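Side-chain contacts in pesticidal crystal protein Cry2Aa (Bacillus thuringiensis serovar kurstaki, PDB 1I5P), which lyses midgut epithelial cells of dipteran and lepidopteran larvae colloid-osmotically by binding to these cells: residues A51-T56 and W78-P83; K63-L68 and V256-L261; R189-I192 and E197-I200. All blocks are in the same frame, centred on the assembly; numbering follows the deposited sequence.

Contact 1. Residues A51-T56 and W78-P83; sequences APVVGT and WGIIFP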
loop_
_atom_site.group_PDB
_atom_site.type_symbol
_atom_site.label_atom_id
_atom_site.label_comp_id
_atom_site.label_asym_id
_atom_site.label_seq_id
_atom_site.Cartn_x
_atom_site.Cartn_y
_atom_site.Cartn_z
ATOM N N ALA A 51 -7.070 -10.917 9.485
ATOM C CA ALA A 51 -8.445 -10.733 9.928
ATOM C C ALA A 51 -9.062 -9.668 9.031
ATOM O O ALA A 51 -8.558 -8.548 8.955
ATOM C CB ALA A 51 -8.466 -10.278 11.380
ATOM N N PRO A 52 -10.154 -10.006 8.328
ATOM C CA PRO A 52 -10.836 -9.070 7.430
ATOM C C PRO A 52 -11.182 -7.707 8.029
ATOM O O PRO A 52 -11.231 -6.712 7.306
ATOM C CB PRO A 52 -12.086 -9.843 7.011
ATOM C CG PRO A 52 -12.314 -10.782 8.176
ATOM C CD PRO A 52 -10.911 -11.264 8.416
ATOM N N VAL A 53 -11.430 -7.652 9.336
ATOM C CA VAL A 53 -11.760 -6.382 9.968
ATOM C C VAL A 53 -10.676 -5.320 9.739
ATOM O O VAL A 53 -10.972 -4.122 9.687
ATOM C CB VAL A 53 -11.977 -6.551 11.491
ATOM C CG1 VAL A 53 -10.663 -6.901 12.176
ATOM C CG2 VAL A 53 -12.565 -5.279 12.075
ATOM N N VAL A 54 -9.422 -5.745 9.598
ATOM C CA VAL A 54 -8.346 -4.774 9.397
ATOM C C VAL A 54 -8.590 -4.010 8.101
ATOM O O VAL A 54 -8.327 -2.808 8.017
ATOM C CB VAL A 54 -6.941 -5.450 9.359
ATOM C CG1 VAL A 54 -6.737 -6.292 10.616
ATOM C CG2 VAL A 54 -6.787 -6.303 8.107
ATOM N N GLY A 55 -9.117 -4.713 7.104
ATOM C CA GLY A 55 -9.411 -4.091 5.828
ATOM C C GLY A 55 -10.558 -3.107 5.954
ATOM O O GLY A 55 -10.527 -2.028 5.366
ATOM N N THR A 56 -11.571 -3.480 6.729
ATOM C CA THR A 56 -12.718 -2.608 6.938
ATOM C C THR A 56 -12.296 -1.342 7.680
ATOM O O THR A 56 -12.656 -0.230 7.285
ATOM C CB THR A 56 -13.820 -3.307 7.763
ATOM O OG1 THR A 56 -14.210 -4.524 7.114
ATOM C CG2 THR A 56 -15.042 -2.405 7.888
ATOM N N TRP A 78 -15.363 2.317 17.036
ATOM C CA TRP A 78 -15.667 1.386 18.120
ATOM C C TRP A 78 -16.674 0.343 17.645
ATOM O O TRP A 78 -16.556 -0.844 17.965
ATOM C CB TRP A 78 -16.254 2.151 19.315
ATOM C CG TRP A 78 -16.614 1.295 20.496
ATOM C CD1 TRP A 78 -15.807 0.967 21.549
ATOM C CD2 TRP A 78 -17.876 0.664 20.749
ATOM N NE1 TRP A 78 -16.488 0.178 22.443
ATOM C CE2 TRP A 78 -17.759 -0.026 21.975
ATOM C CE3 TRP A 78 -19.094 0.613 20.057
ATOM C CZ2 TRP A 78 -18.816 -0.758 22.528
ATOM C CZ3 TRP A 78 -20.145 -0.114 20.607
ATOM C CH2 TRP A 78 -19.997 -0.790 21.832
ATOM N N GLY A 79 -17.656 0.795 16.870
ATOM C CA GLY A 79 -18.690 -0.097 16.364
ATOM C C GLY A 79 -18.208 -1.116 15.348
ATOM O O GLY A 79 -18.885 -2.108 15.092
ATOM N N ILE A 80 -17.043 -0.870 14.761
ATOM C CA ILE A 80 -16.476 -1.780 13.773
ATOM C C ILE A 80 -15.507 -2.773 14.413
ATOM O O ILE A 80 -15.612 -3.989 14.206
ATOM C CB ILE A 80 -15.705 -1.003 12.685
ATOM C CG1 ILE A 80 -16.679 -0.151 11.863
ATOM C CG2 ILE A 80 -14.936 -1.979 11.793
ATOM C CD1 ILE A 80 -15.993 0.800 10.890
ATOM N N ILE A 81 -14.563 -2.243 15.189
ATOM C CA ILE A 81 -13.547 -3.067 15.836
ATOM C C ILE A 81 -14.070 -3.809 17.073
ATOM O O ILE A 81 -13.511 -4.827 17.473
ATOM C CB ILE A 81 -12.305 -2.209 16.198
ATOM C CG1 ILE A 81 -11.112 -3.116 16.493
ATOM C CG2 ILE A 81 -12.613 -1.316 17.391
ATOM C CD1 ILE A 81 -10.753 -4.045 15.344
ATOM N N PHE A 82 -15.142 -3.294 17.668
ATOM C CA PHE A 82 -15.782 -3.919 18.830
ATOM C C PHE A 82 -17.273 -4.026 18.514
ATOM O O PHE A 82 -18.096 -3.347 19.127
ATOM C CB PHE A 82 -15.603 -3.068 20.094
ATOM C CG PHE A 82 -14.199 -3.056 20.640
ATOM C CD1 PHE A 82 -13.492 -1.862 20.736
ATOM C CD2 PHE A 82 -13.594 -4.229 21.086
ATOM C CE1 PHE A 82 -12.206 -1.830 21.269
ATOM C CE2 PHE A 82 -12.302 -4.209 21.621
ATOM C CZ PHE A 82 -11.607 -3.005 21.713
ATOM N N PRO A 83 -17.637 -4.858 17.530
ATOM C CA PRO A 83 -19.042 -5.026 17.151
ATOM C C PRO A 83 -19.969 -5.350 18.323
ATOM O O PRO A 83 -19.923 -6.440 18.899
ATOM C CB PRO A 83 -18.986 -6.139 16.109
ATOM C CG PRO A 83 -17.745 -6.903 16.498
ATOM C CD PRO A 83 -16.789 -5.787 16.767
#
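Helix 53-65, in its first turn, and helix 74-81, in its last, come together where V53 and I81 lie across from each other, their CA atoms 7.0 Å apart. Both belong to the helical bundle that forms the N-terminal domain of the three-domain Cry toxins, and the contact is a small piece of its apolar packing: four buried side chains meet, with no hydrogen bond passing between the two segments. V53 and I80 carry the contact together, each meeting two residues of the other segment. The V53 CG2 branch stands trans to the backbone N, and V53 CG2 meets I81 CD1 at 3.9 Å. On I80 the same V53 CG2 methyl meets both backbone and side chain, lying 3.9 Å from the carbonyl oxygen I80 O and 4.1 Å from I80 CG2. Three residues further along the helix, T56 meets I80 through its CG2 methyl. The I81 chain starts out along the interface rather than into it; with chi1 at -164° and chi2 at 58° it bends so that only the CD1 end arrives at V53. Around these four residues, L31 and Q35 of helix 31-44 touch I80 and T56, while Q179 and M183 of helix 170-193 touch I81. I80 CG2 also lies 3.9 Å from T56 CG2.

Contact 2. Residues K63-L68 and V256-L261; sequences KKVGSL and VSIWSL
V65 and I258 meet methyl to methyl, each side chain reaching tip to tip toward the other in a buried apolar join between the ends of two helices of the N-terminal bundle. V65 CG2 lies 3.9 Å from I258 CD1 and 4.0 Å from I258 CG1, so a single branch of the valine rests on the outer end of the isoleucine. With CG1 of I258 trans to the main-chain nitrogen (chi1 -161°) and chi2 at 66°, its CG1 and CD1 both come to lie against V65 CG2. The other valine branch packs against backbone instead, V65 CG1 lying 3.9 Å from L261 O. That carbonyl belongs to a turn held by the bond from L261 N to I258 O, 2.9 Å long, which ties together the two residues that V65 touches. A little further out, L61 and L62 of helix 53-65 also touch I258, F262 packs on V65, and the backbone of V65 is hydrogen-bonded to that of L267. L261 meets V269, and the carbonyl of S260 accepts a hydrogen bond from R548 in strand 541-550. The join lies near the C-terminal ends of helix 53-65 and helix 238-259, and W259, whose CB bond leads away, packs on helices 170-193 and 202-232.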
loop_
_atom_site.group_PDB
_atom_site.type_symbol
_atom_site.label_atom_id
_atom_site.label_comp_id
_atom_site.label_asym_id
_atom_site.label_seq_id
_atom_site.Cartn_x
_atom_site.Cartn_y
_atom_site.Cartn_z
ATOM N N LYS A 63 -11.795 6.785 4.439
ATOM C CA LYS A 63 -13.001 7.548 4.123
ATOM C C LYS A 63 -13.266 8.714 5.079
ATOM O O LYS A 63 -13.847 9.723 4.683
ATOM C CB LYS A 63 -14.211 6.616 4.092
ATOM C CG LYS A 63 -14.264 5.724 2.860
ATOM C CD LYS A 63 -15.490 4.833 2.867
ATOM C CE LYS A 63 -15.678 4.147 1.526
ATOM N NZ LYS A 63 -16.101 5.079 0.443
ATOM N N LYS A 64 -12.855 8.571 6.337
ATOM C CA LYS A 64 -13.038 9.641 7.313
ATOM C C LYS A 64 -12.146 10.820 6.948
ATOM O O LYS A 64 -12.572 11.977 6.974
ATOM C CB LYS A 64 -12.684 9.153 8.721
ATOM C CG LYS A 64 -13.791 8.370 9.407
ATOM C CD LYS A 64 -15.010 9.251 9.664
ATOM C CE LYS A 64 -16.080 8.502 10.449
ATOM N NZ LYS A 64 -17.306 9.319 10.648
ATOM N N VAL A 65 -10.899 10.511 6.611
ATOM C CA VAL A 65 -9.916 11.523 6.234
ATOM C C VAL A 65 -10.242 12.078 4.846
ATOM O O VAL A 65 -9.976 13.245 4.548
ATOM C CB VAL A 65 -8.494 10.911 6.201
ATOM C CG1 VAL A 65 -7.491 11.909 5.617
ATOM C CG2 VAL A 65 -8.075 10.498 7.605
ATOM N N GLY A 66 -10.822 11.225 4.008
ATOM C CA GLY A 66 -11.155 11.615 2.649
ATOM C C GLY A 66 -12.376 12.500 2.493
ATOM O O GLY A 66 -12.691 12.932 1.389
ATOM N N SER A 67 -13.061 12.784 3.595
ATOM C CA SER A 67 -14.260 13.618 3.539
ATOM C C SER A 67 -14.396 14.550 4.743
ATOM O O SER A 67 -14.237 14.132 5.888
ATOM C CB SER A 67 -15.498 12.731 3.431
ATOM O OG SER A 67 -16.670 13.509 3.548
ATOM N N LEU A 68 -14.703 15.815 4.472
ATOM C CA LEU A 68 -14.849 16.807 5.530
ATOM C C LEU A 68 -15.912 16.402 6.546
ATOM O O LEU A 68 -15.896 16.852 7.697
ATOM C CB LEU A 68 -15.203 18.174 4.931
ATOM C CG LEU A 68 -15.231 19.334 5.943
ATOM C CD1 LEU A 68 -13.895 19.408 6.678
ATOM C CD2 LEU A 68 -15.517 20.645 5.221
ATOM N N VAL A 256 -0.389 3.193 10.162
ATOM C CA VAL A 256 0.700 4.128 10.382
ATOM C C VAL A 256 0.666 5.206 9.302
ATOM O O VAL A 256 0.893 6.381 9.588
ATOM C CB VAL A 256 2.064 3.422 10.348
ATOM C CG1 VAL A 256 3.170 4.443 10.557
ATOM C CG2 VAL A 256 2.124 2.351 11.433
ATOM N N SER A 257 0.364 4.799 8.071
ATOM C CA SER A 257 0.294 5.724 6.937
ATOM C C SER A 257 -0.881 6.703 7.008
ATOM O O SER A 257 -0.828 7.786 6.419
ATOM C CB SER A 257 0.202 4.948 5.629
ATOM O OG SER A 257 1.433 4.307 5.333
ATOM N N ILE A 258 -1.948 6.328 7.709
ATOM C CA ILE A 258 -3.076 7.237 7.805
ATOM C C ILE A 258 -2.959 8.169 9.011
ATOM O O ILE A 258 -3.480 9.284 8.979
ATOM C CB ILE A 258 -4.429 6.477 7.859
ATOM C CG1 ILE A 258 -5.569 7.431 7.494
ATOM C CG2 ILE A 258 -4.654 5.892 9.247
ATOM C CD1 ILE A 258 -5.529 7.927 6.057
ATOM N N TRP A 259 -2.259 7.734 10.058
ATOM C CA TRP A 259 -2.111 8.561 11.261
ATOM C C TRP A 259 -1.498 9.932 10.985
ATOM O O TRP A 259 -1.997 10.947 11.469
ATOM C CB TRP A 259 -1.255 7.848 12.309
ATOM C CG TRP A 259 -1.822 6.554 12.799
ATOM C CD1 TRP A 259 -3.128 6.144 12.732
ATOM C CD2 TRP A 259 -1.104 5.504 13.448
ATOM N NE1 TRP A 259 -3.261 4.898 13.300
ATOM C CE2 TRP A 259 -2.034 4.480 13.746
ATOM C CE3 TRP A 259 0.238 5.323 13.807
ATOM C CZ2 TRP A 259 -1.665 3.296 14.385
ATOM C CZ3 TRP A 259 0.605 4.144 14.444
ATOM C CH2 TRP A 259 -0.345 3.146 14.724
ATOM N N SER A 260 -0.415 9.956 10.214
ATOM C CA SER A 260 0.253 11.209 9.902
ATOM C C SER A 260 -0.557 12.049 8.918
ATOM O O SER A 260 -0.106 13.110 8.487
ATOM C CB SER A 260 1.665 10.947 9.358
ATOM O OG SER A 260 1.634 10.154 8.188
ATOM N N LEU A 261 -1.745 11.564 8.558
ATOM C CA LEU A 261 -2.629 12.303 7.655
ATOM C C LEU A 261 -3.888 12.732 8.405
ATOM O O LEU A 261 -4.731 13.434 7.858
ATOM C CB LEU A 261 -3.007 11.453 6.428
ATOM C CG LEU A 261 -1.852 11.175 5.455
ATOM C CD1 LEU A 261 -2.346 10.315 4.308
ATOM C CD2 LEU A 261 -1.266 12.496 4.938
#

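Contact 3. Residues R189-I192 and E197-I200; sequences RDVI and EWGI
A Schellman motif at G199, whose phi is positive (79°), ends the short, weakly bonded helix 195-198; W198 in its last turn and I200 just beyond G199 both meet the end of helix 170-193. The tryptophan makes the broader approach. The six-membered part of its indole meets the backbone and the first side-chain carbon of the longer helix: W198 CH2 lies 3.9 Å from D190 CB, and W198 CZ3 is 4.0 Å from V191 CA, which approaches the ring obliquely. The carbonyl oxygen of D190 stands over one face of the W198 ring, 4.0 Å above its plane and displaced toward the rim. Beyond the motif, I200 crosses V191 at about a right angle; V191 CG1, trans to the backbone N (chi1 172°), is thereby placed 4.2 Å from I200 CG1. Of the D190 side chain it is CB that meets the indole, while the carboxylate accepts the backbone N-H groups of I73 (at OD1) and L74 (at OD2). The D190 carbonyl is also hydrogen-bonded to N194 ND2. Helix 145-160 flanks the contact, V150 touching V191, I146 touching W198 and T147 touching I200, while Y208 of helix 202-232 packs on V191.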
loop_
_atom_site.group_PDB
_atom_site.type_symbol
_atom_site.label_atom_id
_atom_site.label_comp_id
_atom_site.label_asym_id
_atom_site.label_seq_id
_atom_site.Cartn_x
_atom_site.Cartn_y
_atom_site.Cartn_z
ATOM N N ARG A 189 -8.000 13.222 17.617
ATOM C CA ARG A 189 -8.476 13.973 16.465
ATOM C C ARG A 189 -9.920 14.419 16.693
ATOM O O ARG A 189 -10.301 15.520 16.306
ATOM C CB ARG A 189 -8.397 13.113 15.196
ATOM C CG ARG A 189 -8.664 13.874 13.898
ATOM C CD ARG A 189 -8.697 12.919 12.717
ATOM N NE ARG A 189 -8.713 13.598 11.421
ATOM C CZ ARG A 189 -9.771 13.663 10.620
ATOM N NH1 ARG A 189 -10.915 13.097 10.978
ATOM N NH2 ARG A 189 -9.677 14.267 9.444
ATOM N N ASP A 190 -10.720 13.562 17.321
ATOM C CA ASP A 190 -12.118 13.894 17.591
ATOM C C ASP A 190 -12.218 15.121 18.491
ATOM O O ASP A 190 -13.014 16.024 18.232
ATOM C CB ASP A 190 -12.838 12.716 18.255
ATOM C CG ASP A 190 -13.249 11.636 17.260
ATOM O OD1 ASP A 190 -13.079 11.841 16.040
ATOM O OD2 ASP A 190 -13.754 10.582 17.703
ATOM N N VAL A 191 -11.410 15.158 19.547
ATOM C CA VAL A 191 -11.428 16.291 20.467
ATOM C C VAL A 191 -11.140 17.581 19.709
ATOM O O VAL A 191 -11.802 18.599 19.916
ATOM C CB VAL A 191 -10.369 16.126 21.581
ATOM C CG1 VAL A 191 -10.278 17.405 22.410
ATOM C CG2 VAL A 191 -10.727 14.941 22.466
ATOM N N ILE A 192 -10.153 17.520 18.822
ATOM C CA ILE A 192 -9.752 18.674 18.025
ATOM C C ILE A 192 -10.847 19.177 17.081
ATOM O O ILE A 192 -11.219 20.355 17.117
ATOM C CB ILE A 192 -8.504 18.346 17.172
ATOM C CG1 ILE A 192 -7.318 18.023 18.093
ATOM C CG2 ILE A 192 -8.183 19.511 16.241
ATOM C CD1 ILE A 192 -6.094 17.503 17.370
ATOM N N GLU A 197 -17.979 22.270 19.400
ATOM C CA GLU A 197 -19.196 21.497 19.643
ATOM C C GLU A 197 -19.222 20.817 21.015
ATOM O O GLU A 197 -20.286 20.653 21.609
ATOM C CB GLU A 197 -19.370 20.419 18.559
ATOM C CG GLU A 197 -19.674 20.911 17.141
ATOM C CD GLU A 197 -18.459 21.472 16.403
ATOM O OE1 GLU A 197 -17.314 21.249 16.849
ATOM O OE2 GLU A 197 -18.653 22.130 15.356
ATOM N N TRP A 198 -18.058 20.424 21.522
ATOM C CA TRP A 198 -18.003 19.740 22.810
ATOM C C TRP A 198 -17.716 20.648 24.000
ATOM O O TRP A 198 -17.678 20.188 25.140
ATOM C CB TRP A 198 -16.961 18.618 22.760
ATOM C CG TRP A 198 -17.336 17.487 21.841
ATOM C CD1 TRP A 198 -18.479 17.373 21.098
ATOM C CD2 TRP A 198 -16.571 16.305 21.581
ATOM N NE1 TRP A 198 -18.473 16.193 20.395
ATOM C CE2 TRP A 198 -17.314 15.518 20.673
ATOM C CE3 TRP A 198 -15.329 15.835 22.029
ATOM C CZ2 TRP A 198 -16.853 14.283 20.204
ATOM C CZ3 TRP A 198 -14.870 14.606 21.561
ATOM C CH2 TRP A 198 -15.633 13.845 20.657
ATOM N N GLY A 199 -17.517 21.934 23.733
ATOM C CA GLY A 199 -17.239 22.872 24.803
ATOM C C GLY A 199 -15.797 22.835 25.274
ATOM O O GLY A 199 -15.493 23.236 26.394
ATOM N N ILE A 200 -14.905 22.353 24.414
ATOM C CA ILE A 200 -13.485 22.259 24.740
ATOM C C ILE A 200 -12.856 23.645 24.816
ATOM O O ILE A 200 -13.113 24.494 23.965
ATOM C CB ILE A 200 -12.739 21.416 23.673
ATOM C CG1 ILE A 200 -13.284 19.982 23.673
ATOM C CG2 ILE A 200 -11.242 21.431 23.936
ATOM C CD1 ILE A 200 -13.188 19.277 25.018
#

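In the fold
All three contacts belong to the N-terminal helical domain. Contacts 1 and 2 share helix 53-65, near its beginning and its end, with centres about 17 Å apart; their segments alternate along the chain. Contact 3, a local helix-helix contact, lies between the two halves of contact 2 in sequence, its centre about 18 Å from that of contact 2, and the two touch, R189 NH2 packing 4.2 Å from V65 CA. Contact 1 closes before contact 3 opens, their centres about 24 Å apart. Contact 2 thus joins helices far apart in sequence, while hydrogen bonds link contact 3 to its surroundings: R189 to G70, F262 and Y264, and D190 to I73 and L74, where helix 74-81 of contact 1 begins.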